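Local coordinates for putative gdp-fucose protein o-fucosyltransferase 1 (Caenorhabditis elegans, PDB 3ZY2), which belongs to the protein O-fucosyltransferase family of the GT-B clan and binds guanosine-5'-diphosphate, at residues 280-293 / 305-318. Sequence-based numbering, arbitrary orientation.
Sequences AKSVFVASDKDHMI and IEAHRQEPDDMYTS. With GDP (guanosine-5'-diphosphate), chain C.
Strands 282-287 and 307-308 pair in parallel as the two ends of a beta-alpha-beta unit joined by helix 293-300. Ala286 and Ser287 at the end of the first strand, with Asp313 in the loop after the second, line the guanosine-5'-diphosphate pocket. Val283 N donates to Glu306 O at 3.1 Å. Val283 O receives His308 N, and Val285 N reaches His308 O at 2.9 Å. Strand 307-308 is one of the two edge strands of its sheet within the chain. Ala307 lies on the same sheet face as Val283, where its CB also meets Ile293 CD1 at 4.0 Å; helix 293-300 covers this side through Ile296 and Leu300. On the other face the Phe284 side chain leans toward the C-terminal end of its strand, with CG anti to the backbone N (chi1 175°), and its ring edge meets Gln310 CG and Ser318 OG.

Past the paired residues, the guanidinium of Arg309 stacks flat on the His291 ring, with planes 11° apart. Ser287 CB covers the opposite ring face. Arg309 NE and NH2 both donate to Gln310 O, which fixes the rotation of the guanidinium. A water accepts from Gln310 N and donates to Val285 O, filling in where strand pairing has stopped.

Asp313 OD1 accepts from the ligand N2 at 3.1 Å and more weakly from N1. Ser318 OG donates to the same oxygen at 2.8 Å, from above the carboxylate plane. The carboxylate takes the N1 and N2 edge of the guanine, and the Ser318 bond probably holds it there; its negative charge would complement both donors.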
ATOM      1  N   ALA A 280     -17.068  36.019 -26.544  1.00 14.41           N
ATOM      2  CA  ALA A 280     -17.869  35.610 -25.391  1.00 13.78           C
ATOM      3  C   ALA A 280     -18.777  36.734 -24.904  1.00 14.08           C
ATOM      4  O   ALA A 280     -18.382  37.919 -24.934  1.00 14.08           O
ATOM      5  CB  ALA A 280     -16.973  35.148 -24.273  1.00 13.82           C
ATOM      6  N   LYS A 281     -19.978  36.356 -24.463  1.00 13.29           N
ATOM      7  CA  LYS A 281     -20.918  37.334 -23.909  1.00 13.60           C
ATOM      8  C   LYS A 281     -21.047  37.280 -22.397  1.00 13.60           C
ATOM      9  O   LYS A 281     -21.760  38.101 -21.809  1.00 14.46           O
ATOM     10  CB  LYS A 281     -22.283  37.243 -24.595  1.00 14.20           C
ATOM     11  CG  LYS A 281     -22.221  37.563 -26.095  1.00 17.62           C
ATOM     12  CD  LYS A 281     -21.768  39.005 -26.345  1.00 24.08           C
ATOM     13  CE  LYS A 281     -21.572  39.311 -27.835  1.00 29.64           C
ATOM     14  NZ  LYS A 281     -20.233  38.850 -28.330  1.00 31.09           N
ATOM     15  N   SER A 282     -20.320  36.355 -21.782  1.00 12.57           N
ATOM     16  CA  SER A 282     -20.227  36.256 -20.341  1.00 12.47           C
ATOM     17  C   SER A 282     -19.122  35.279 -19.966  1.00 11.87           C
ATOM     18  O   SER A 282     -18.625  34.512 -20.817  1.00 12.15           O
ATOM     19  CB  SER A 282     -21.566  35.785 -19.742  1.00 12.27           C
ATOM     20  OG  SER A 282     -21.831  34.429 -20.062  1.00 12.05           O
ATOM     21  N   VAL A 283     -18.754  35.316 -18.681  1.00 12.15           N
ATOM     22  CA  VAL A 283     -17.767  34.411 -18.102  1.00 11.87           C
ATOM     23  C   VAL A 283     -18.351  33.792 -16.830  1.00 11.41           C
ATOM     24  O   VAL A 283     -19.030  34.470 -16.047  1.00 12.73           O
ATOM     25  CB  VAL A 283     -16.420  35.151 -17.795  1.00 12.63           C
ATOM     26  CG1 VAL A 283     -15.482  34.260 -16.957  1.00 13.51           C
ATOM     27  CG2 VAL A 283     -15.755  35.601 -19.103  1.00 13.44           C
ATOM     28  N   PHE A 284     -18.128  32.495 -16.676  1.00 11.14           N
ATOM     29  CA  PHE A 284     -18.465  31.792 -15.448  1.00 10.57           C
ATOM     30  C   PHE A 284     -17.186  31.425 -14.721  1.00 10.64           C
ATOM     31  O   PHE A 284     -16.242  30.906 -15.328  1.00 11.09           O
ATOM     32  CB  PHE A 284     -19.254  30.521 -15.757  1.00 10.04           C
ATOM     33  CG  PHE A 284     -19.527  29.685 -14.540  1.00 10.06           C
ATOM     34  CD1 PHE A 284     -20.453  30.110 -13.566  1.00 13.00           C
ATOM     35  CD2 PHE A 284     -18.845  28.486 -14.350  1.00  9.99           C
ATOM     36  CE1 PHE A 284     -20.730  29.330 -12.444  1.00 12.67           C
ATOM     37  CE2 PHE A 284     -19.114  27.694 -13.218  1.00 12.25           C
ATOM     38  CZ  PHE A 284     -20.051  28.143 -12.254  1.00 12.55           C
ATOM     39  N   VAL A 285     -17.174  31.646 -13.410  1.00 11.12           N
ATOM     40  CA  VAL A 285     -16.016  31.269 -12.593  1.00 12.59           C
ATOM     41  C   VAL A 285     -16.415  30.272 -11.504  1.00 12.01           C
ATOM     42  O   VAL A 285     -17.319  30.549 -10.686  1.00 13.09           O
ATOM     43  CB  VAL A 285     -15.412  32.498 -11.871  1.00 13.34           C
ATOM     44  CG1 VAL A 285     -14.205  32.078 -10.995  1.00 13.39           C
ATOM     45  CG2 VAL A 285     -15.020  33.608 -12.856  1.00 14.36           C
ATOM     46  N   ALA A 286     -15.709  29.144 -11.489  1.00 12.12           N
ATOM     47  CA  ALA A 286     -15.783  28.175 -10.379  1.00 12.23           C
ATOM     48  C   ALA A 286     -14.457  28.269  -9.638  1.00 13.24           C
ATOM     49  O   ALA A 286     -13.403  28.267 -10.248  1.00 13.59           O
ATOM     50  CB  ALA A 286     -15.986  26.746 -10.911  1.00 13.43           C
ATOM     51  N   SER A 287     -14.518  28.400  -8.314  1.00 13.66           N
ATOM     52  CA  SER A 287     -13.305  28.472  -7.510  1.00 14.60           C
ATOM     53  C   SER A 287     -13.518  27.807  -6.154  1.00 15.50           C
ATOM     54  O   SER A 287     -14.636  27.773  -5.639  1.00 16.52           O
ATOM     55  CB  SER A 287     -12.855  29.931  -7.327  1.00 15.45           C
ATOM     56  OG  SER A 287     -11.595  29.962  -6.640  1.00 16.93           O
ATOM     57  N   ASP A 288     -12.424  27.268  -5.633  1.00 16.86           N
ATOM     58  CA  ASP A 288     -12.350  26.770  -4.268  1.00 18.43           C
ATOM     59  C   ASP A 288     -12.139  27.871  -3.239  1.00 19.73           C
ATOM     60  O   ASP A 288     -12.299  27.631  -2.032  1.00 20.49           O
ATOM     61  CB  ASP A 288     -11.239  25.730  -4.140  1.00 18.81           C
ATOM     62  CG  ASP A 288      -9.863  26.275  -4.479  1.00 19.54           C
ATOM     63  OD1 ASP A 288      -9.722  27.289  -5.190  1.00 21.00           O
ATOM     64  OD2 ASP A 288      -8.880  25.674  -3.997  1.00 25.00           O
ATOM     65  N   LYS A 289     -11.778  29.069  -3.699  1.00 19.58           N
ATOM     66  CA  LYS A 289     -11.468  30.164  -2.770  1.00 21.04           C
ATOM     67  C   LYS A 289     -11.754  31.541  -3.367  1.00 21.21           C
ATOM     68  O   LYS A 289     -12.794  32.140  -3.074  1.00 23.67           O
ATOM     69  CB  LYS A 289     -10.016  30.061  -2.293  1.00 21.76           C
ATOM     70  CG  LYS A 289      -9.718  30.998  -1.109  1.00 23.99           C
ATOM     71  CD  LYS A 289      -8.249  31.072  -0.760  1.00 30.99           C
ATOM     72  CE  LYS A 289      -7.986  32.283   0.143  1.00 33.72           C
ATOM     73  NZ  LYS A 289      -8.182  33.588  -0.565  1.00 37.47           N
ATOM     74  N   ASP A 290     -10.850  32.034  -4.211  1.00 20.41           N
ATOM     75  CA  ASP A 290     -10.939  33.409  -4.718  1.00 19.86           C
ATOM     76  C   ASP A 290     -11.472  33.399  -6.157  1.00 19.06           C
ATOM     77  O   ASP A 290     -10.735  33.063  -7.104  1.00 18.93           O
ATOM     78  CB  ASP A 290      -9.549  34.054  -4.685  1.00 20.84           C
ATOM     79  CG  ASP A 290      -9.536  35.495  -5.173  1.00 22.79           C
ATOM     80  OD1 ASP A 290     -10.612  36.084  -5.437  1.00 22.96           O
ATOM     81  OD2 ASP A 290      -8.413  36.059  -5.266  1.00 25.30           O
ATOM     82  N   HIS A 291     -12.753  33.744  -6.311  1.00 17.28           N
ATOM     83  CA  HIS A 291     -13.386  33.813  -7.651  1.00 16.88           C
ATOM     84  C   HIS A 291     -12.934  35.012  -8.490  1.00 17.13           C
ATOM     85  O   HIS A 291     -13.217  35.074  -9.688  1.00 16.91           O
ATOM     86  CB  HIS A 291     -14.919  33.820  -7.561  1.00 16.27           C
ATOM     87  CG  HIS A 291     -15.492  32.614  -6.879  1.00 15.09           C
ATOM     88  ND1 HIS A 291     -16.153  31.608  -7.550  1.00 16.11           N
ATOM     89  CD2 HIS A 291     -15.497  32.263  -5.571  1.00 16.04           C
ATOM     90  CE1 HIS A 291     -16.531  30.682  -6.680  1.00 13.19           C
ATOM     91  NE2 HIS A 291     -16.141  31.055  -5.477  1.00 19.24           N
ATOM     92  N   MET A 292     -12.261  35.973  -7.871  1.00 18.84           N
ATOM     93  CA  MET A 292     -11.710  37.112  -8.590  1.00 19.89           C
ATOM     94  C   MET A 292     -12.753  37.875  -9.412  1.00 20.44           C
ATOM     95  O   MET A 292     -12.407  38.444 -10.435  1.00 20.87           O
ATOM     96  CB  MET A 292     -10.567  36.664  -9.515  1.00 20.34           C
ATOM     97  CG  MET A 292      -9.312  36.182  -8.791  1.00 21.00           C
ATOM     98  SD  MET A 292      -8.077  35.579  -9.962  1.00 22.20           S
ATOM     99  CE  MET A 292      -7.659  37.117 -10.798  1.00 23.90           C
ATOM    100  N   ILE A 293     -14.010  37.901  -8.952  1.00 19.89           N
ATOM    101  CA  ILE A 293     -15.105  38.504  -9.732  1.00 20.38           C
ATOM    102  C   ILE A 293     -14.859  39.976 -10.028  1.00 20.41           C
ATOM    103  O   ILE A 293     -14.950  40.396 -11.181  1.00 20.04           O
ATOM    104  CB  ILE A 293     -16.520  38.291  -9.085  1.00 20.13           C
ATOM    105  CG1 ILE A 293     -16.876  36.810  -9.013  1.00 20.48           C
ATOM    106  CG2 ILE A 293     -17.630  39.043  -9.848  1.00 20.43           C
ATOM    107  CD1 ILE A 293     -16.973  36.098 -10.368  1.00 19.11           C
ATOM    108  N   ILE A 305     -18.908  42.902 -20.771  1.00 17.19           N
ATOM    109  CA  ILE A 305     -19.478  41.663 -20.253  1.00 16.78           C
ATOM    110  C   ILE A 305     -18.988  41.465 -18.834  1.00 17.32           C
ATOM    111  O   ILE A 305     -18.072  42.182 -18.403  1.00 18.33           O
ATOM    112  CB  ILE A 305     -19.120  40.426 -21.130  1.00 15.91           C
ATOM    113  CG1 ILE A 305     -17.635  40.106 -21.093  1.00 16.19           C
ATOM    114  CG2 ILE A 305     -19.607  40.615 -22.556  1.00 16.54           C
ATOM    115  CD1 ILE A 305     -17.352  38.695 -21.509  1.00 16.20           C
ATOM    116  N   GLU A 306     -19.587  40.504 -18.120  1.00 16.75           N
ATOM    117  CA  GLU A 306     -19.233  40.252 -16.716  1.00 17.13           C
ATOM    118  C   GLU A 306     -18.970  38.791 -16.446  1.00 16.37           C
ATOM    119  O   GLU A 306     -19.402  37.920 -17.210  1.00 16.29           O
ATOM    120  CB  GLU A 306     -20.326  40.762 -15.761  1.00 18.21           C
ATOM    121  CG  GLU A 306     -20.369  42.285 -15.660  1.00 20.73           C
ATOM    122  CD  GLU A 306     -21.269  42.807 -14.534  1.00 24.85           C
ATOM    123  OE1 GLU A 306     -22.121  42.054 -14.002  1.00 28.75           O
ATOM    124  OE2 GLU A 306     -21.113  43.995 -14.178  1.00 29.30           O
ATOM    125  N   ALA A 307     -18.221  38.560 -15.367  1.00 16.65           N
ATOM    126  CA  ALA A 307     -18.006  37.243 -14.798  1.00 16.19           C
ATOM    127  C   ALA A 307     -19.049  37.023 -13.715  1.00 15.94           C
ATOM    128  O   ALA A 307     -19.447  37.967 -12.998  1.00 17.51           O
ATOM    129  CB  ALA A 307     -16.638  37.162 -14.211  1.00 16.77           C
ATOM    130  N   HIS A 308     -19.470  35.778 -13.593  1.00 15.41           N
ATOM    131  CA  HIS A 308     -20.527  35.394 -12.670  1.00 15.40           C
ATOM    132  C   HIS A 308     -20.116  34.123 -11.945  1.00 15.21           C
ATOM    133  O   HIS A 308     -19.414  33.270 -12.497  1.00 14.69           O
ATOM    134  CB  HIS A 308     -21.834  35.117 -13.428  1.00 15.00           C
ATOM    135  CG  HIS A 308     -22.320  36.253 -14.265  1.00 17.20           C
ATOM    136  ND1 HIS A 308     -21.824  36.521 -15.522  1.00 19.64           N
ATOM    137  CD2 HIS A 308     -23.286  37.172 -14.037  1.00 19.39           C
ATOM    138  CE1 HIS A 308     -22.457  37.566 -16.026  1.00 20.50           C
ATOM    139  NE2 HIS A 308     -23.351  37.973 -15.148  1.00 19.57           N
ATOM    140  N   ARG A 309     -20.572  34.002 -10.695  1.00 16.16           N
ATOM    141  CA  ARG A 309     -20.317  32.818  -9.897  1.00 16.20           C
ATOM    142  C   ARG A 309     -21.609  32.424  -9.203  1.00 16.96           C
ATOM    143  O   ARG A 309     -22.534  33.245  -9.099  1.00 16.92           O
ATOM    144  CB  ARG A 309     -19.280  33.130  -8.823  1.00 16.83           C
ATOM    145  CG  ARG A 309     -19.653  34.337  -7.967  1.00 18.30           C
ATOM    146  CD  ARG A 309     -18.873  34.331  -6.659  1.00 20.38           C
ATOM    147  NE  ARG A 309     -19.221  33.169  -5.839  1.00 20.75           N
ATOM    148  CZ  ARG A 309     -18.839  33.006  -4.573  1.00 23.41           C
ATOM    149  NH1 ARG A 309     -18.076  33.917  -3.976  1.00 26.19           N
ATOM    150  NH2 ARG A 309     -19.224  31.922  -3.906  1.00 22.78           N
ATOM    151  N   GLN A 310     -21.661  31.171  -8.748  1.00 17.71           N
ATOM    152  CA  GLN A 310     -22.725  30.720  -7.841  1.00 19.30           C
ATOM    153  C   GLN A 310     -22.421  31.150  -6.406  1.00 20.02           C
ATOM    154  O   GLN A 310     -21.265  31.120  -5.983  1.00 19.86           O
ATOM    155  CB  GLN A 310     -22.820  29.195  -7.877  1.00 19.24           C
ATOM    156  CG  GLN A 310     -23.130  28.587  -9.217  1.00 21.48           C
ATOM    157  CD  GLN A 310     -23.421  27.130  -9.063  1.00 26.06           C
ATOM    158  OE1 GLN A 310     -22.523  26.336  -8.784  1.00 27.52           O
ATOM    159  NE2 GLN A 310     -24.682  26.765  -9.207  1.00 25.41           N
ATOM    160  N   GLU A 311     -23.454  31.538  -5.671  1.00 22.91           N
ATOM    161  CA  GLU A 311     -23.295  31.887  -4.248  1.00 25.00           C
ATOM    162  C   GLU A 311     -24.335  31.141  -3.428  1.00 26.26           C
ATOM    163  O   GLU A 311     -25.517  31.472  -3.525  1.00 28.23           O
ATOM    164  CB  GLU A 311     -23.449  33.394  -4.010  1.00 26.83           C
ATOM    165  CG  GLU A 311     -22.250  34.235  -4.437  1.00 29.64           C
ATOM    166  CD  GLU A 311     -22.509  35.715  -4.344  1.00 34.15           C
ATOM    167  OE1 GLU A 311     -22.536  36.235  -3.206  1.00 36.02           O
ATOM    168  OE2 GLU A 311     -22.688  36.362  -5.406  1.00 35.89           O
ATOM    169  N   PRO A 312     -23.913  30.132  -2.639  1.00 25.83           N
ATOM    170  CA  PRO A 312     -22.512  29.699  -2.512  1.00 25.02           C
ATOM    171  C   PRO A 312     -22.079  28.881  -3.728  1.00 23.35           C
ATOM    172  O   PRO A 312     -22.936  28.505  -4.546  1.00 22.89           O
ATOM    173  CB  PRO A 312     -22.524  28.817  -1.264  1.00 26.17           C
ATOM    174  CG  PRO A 312     -23.932  28.300  -1.184  1.00 26.46           C
ATOM    175  CD  PRO A 312     -24.831  29.297  -1.833  1.00 26.92           C
ATOM    176  N   ASP A 313     -20.776  28.601  -3.843  1.00 22.33           N
ATOM    177  CA  ASP A 313     -20.265  27.798  -4.962  1.00 20.81           C
ATOM    178  C   ASP A 313     -20.476  26.306  -4.662  1.00 20.21           C
ATOM    179  O   ASP A 313     -19.783  25.748  -3.803  1.00 20.50           O
ATOM    180  CB  ASP A 313     -18.771  28.110  -5.234  1.00 20.15           C
ATOM    181  CG  ASP A 313     -18.250  27.471  -6.520  1.00 20.30           C
ATOM    182  OD1 ASP A 313     -18.472  26.275  -6.753  1.00 19.48           O
ATOM    183  OD2 ASP A 313     -17.570  28.170  -7.282  1.00 17.94           O
ATOM    184  N   ASP A 314     -21.458  25.693  -5.347  1.00 18.27           N
ATOM    185  CA  ASP A 314     -21.797  24.255  -5.204  1.00 17.87           C
ATOM    186  C   ASP A 314     -20.924  23.492  -6.160  1.00 16.53           C
ATOM    187  O   ASP A 314     -21.009  23.694  -7.384  1.00 16.84           O
ATOM    188  CB  ASP A 314     -23.237  23.954  -5.617  1.00 18.05           C
ATOM    189  CG  ASP A 314     -23.615  22.501  -5.355  1.00 22.88           C
ATOM    190  OD1 ASP A 314     -24.053  22.223  -4.213  1.00 27.39           O
ATOM    191  OD2 ASP A 314     -23.497  21.610  -6.243  1.00 18.25           O
ATOM    192  N   MET A 315     -20.059  22.633  -5.636  1.00 15.17           N
ATOM    193  CA  MET A 315     -19.027  22.068  -6.494  1.00 14.10           C
ATOM    194  C   MET A 315     -19.592  21.272  -7.673  1.00 12.17           C
ATOM    195  O   MET A 315     -18.998  21.283  -8.753  1.00 13.17           O
ATOM    196  CB  MET A 315     -17.983  21.262  -5.716  1.00 14.37           C
ATOM    197  CG  MET A 315     -18.382  19.820  -5.401  1.00 16.86           C
ATOM    198  SD  MET A 315     -17.117  18.940  -4.424  1.00 20.97           S
ATOM    199  CE  MET A 315     -17.736  19.388  -2.845  1.00 20.17           C
ATOM    200  N   TYR A 316     -20.703  20.554  -7.466  1.00 11.08           N
ATOM    201  CA  TYR A 316     -21.168  19.638  -8.511  1.00 11.53           C
ATOM    202  C   TYR A 316     -21.857  20.408  -9.617  1.00 11.76           C
ATOM    203  O   TYR A 316     -21.636  20.133 -10.811  1.00 12.06           O
ATOM    204  CB  TYR A 316     -22.072  18.544  -7.928  1.00 11.64           C
ATOM    205  CG  TYR A 316     -21.470  17.908  -6.703  1.00 11.44           C
ATOM    206  CD1 TYR A 316     -20.365  17.040  -6.807  1.00 12.03           C
ATOM    207  CD2 TYR A 316     -21.971  18.203  -5.419  1.00 11.85           C
ATOM    208  CE1 TYR A 316     -19.774  16.463  -5.659  1.00 12.35           C
ATOM    209  CE2 TYR A 316     -21.383  17.619  -4.273  1.00 12.38           C
ATOM    210  CZ  TYR A 316     -20.289  16.754  -4.410  1.00 12.97           C
ATOM    211  OH  TYR A 316     -19.669  16.150  -3.315  1.00 14.60           O
ATOM    212  N   THR A 317     -22.662  21.381  -9.225  1.00 13.12           N
ATOM    213  CA  THR A 317     -23.340  22.231 -10.194  1.00 13.56           C
ATOM    214  C   THR A 317     -22.287  23.047 -10.944  1.00 12.33           C
ATOM    215  O   THR A 317     -22.407  23.221 -12.160  1.00 13.06           O
ATOM    216  CB  THR A 317     -24.418  23.118  -9.563  1.00 14.44           C
ATOM    217  OG1 THR A 317     -25.380  22.270  -8.903  1.00 17.53           O
ATOM    218  CG2 THR A 317     -25.132  23.940 -10.629  1.00 16.04           C
ATOM    219  N   SER A 318     -21.214  23.451 -10.265  1.00 12.11           N
ATOM    220  CA  SER A 318     -20.108  24.138 -10.972  1.00 11.68           C
ATOM    221  C   SER A 318     -19.493  23.239 -12.029  1.00 11.68           C
ATOM    222  O   SER A 318     -19.248  23.687 -13.145  1.00 11.42           O
ATOM    223  CB  SER A 318     -19.020  24.650 -10.025  1.00 13.48           C
ATOM    224  OG  SER A 318     -19.495  25.776  -9.296  1.00 16.14           O
TER
HETATM  225  PB  GDP C1381      -7.671  18.675  -6.865  0.50 29.74           P
HETATM  226  O1B GDP C1381      -8.173  19.942  -7.452  0.50 17.02           O
HETATM  227  O2B GDP C1381      -7.134  17.399  -7.588  0.50 22.43           O
HETATM  228  O3B GDP C1381      -7.536  18.671  -5.223  0.50 23.19           O
HETATM  229  O3A GDP C1381      -9.345  18.287  -6.795  0.50 15.80           O
HETATM  230  PA  GDP C1381     -10.109  17.299  -5.616  0.50 25.82           P
HETATM  231  O1A GDP C1381     -11.613  17.678  -6.411  0.50 17.65           O
HETATM  232  O2A GDP C1381      -9.715  16.060  -5.343  0.50 10.46           O
HETATM  233  O5' GDP C1381      -9.628  18.486  -4.360  0.50 24.32           O
HETATM  234  C5' GDP C1381     -10.412  19.411  -4.804  0.50 20.91           C
HETATM  235  C4' GDP C1381     -11.269  20.150  -4.076  0.50 28.72           C
HETATM  236  O4' GDP C1381     -11.336  21.402  -3.521  0.50 28.48           O
HETATM  237  C3' GDP C1381     -12.471  19.884  -4.719  0.50 23.44           C
HETATM  238  O3' GDP C1381     -13.580  18.575  -4.451  0.50 21.22           O
HETATM  239  C2' GDP C1381     -14.060  21.125  -3.853  0.50 50.32           C
HETATM  240  O2' GDP C1381     -14.318  20.464  -2.696  0.50 20.56           O
HETATM  241  C1' GDP C1381     -12.930  22.137  -3.772  0.50 29.92           C
HETATM  242  N9  GDP C1381     -12.895  22.720  -4.916  0.50 25.66           N
HETATM  243  C8  GDP C1381     -11.535  22.696  -6.134  0.50 26.93           C
HETATM  244  N7  GDP C1381     -12.300  23.450  -6.856  0.50 30.98           N
HETATM  245  C5  GDP C1381     -13.469  23.928  -6.684  0.50 21.33           C
HETATM  246  C6  GDP C1381     -14.787  24.890  -7.284  0.50 26.25           C
HETATM  247  O6  GDP C1381     -14.472  25.273  -8.312  0.50 22.12           O
HETATM  248  N1  GDP C1381     -15.539  24.852  -6.514  0.50 22.09           N
HETATM  249  C2  GDP C1381     -15.888  24.436  -5.396  0.50 23.77           C
HETATM  250  N2  GDP C1381     -16.699  24.535  -4.825  0.50 19.79           N
HETATM  251  N3  GDP C1381     -15.011  23.516  -4.462  0.50 25.23           N
HETATM  252  C4  GDP C1381     -13.810  23.341  -5.244  0.50 22.66           C
HETATM  253  O   HOH W   1     -22.051  39.317 -19.008  1.00 25.64           O
HETATM  254  O   HOH W   2     -19.531  29.433  -9.168  1.00 17.48           O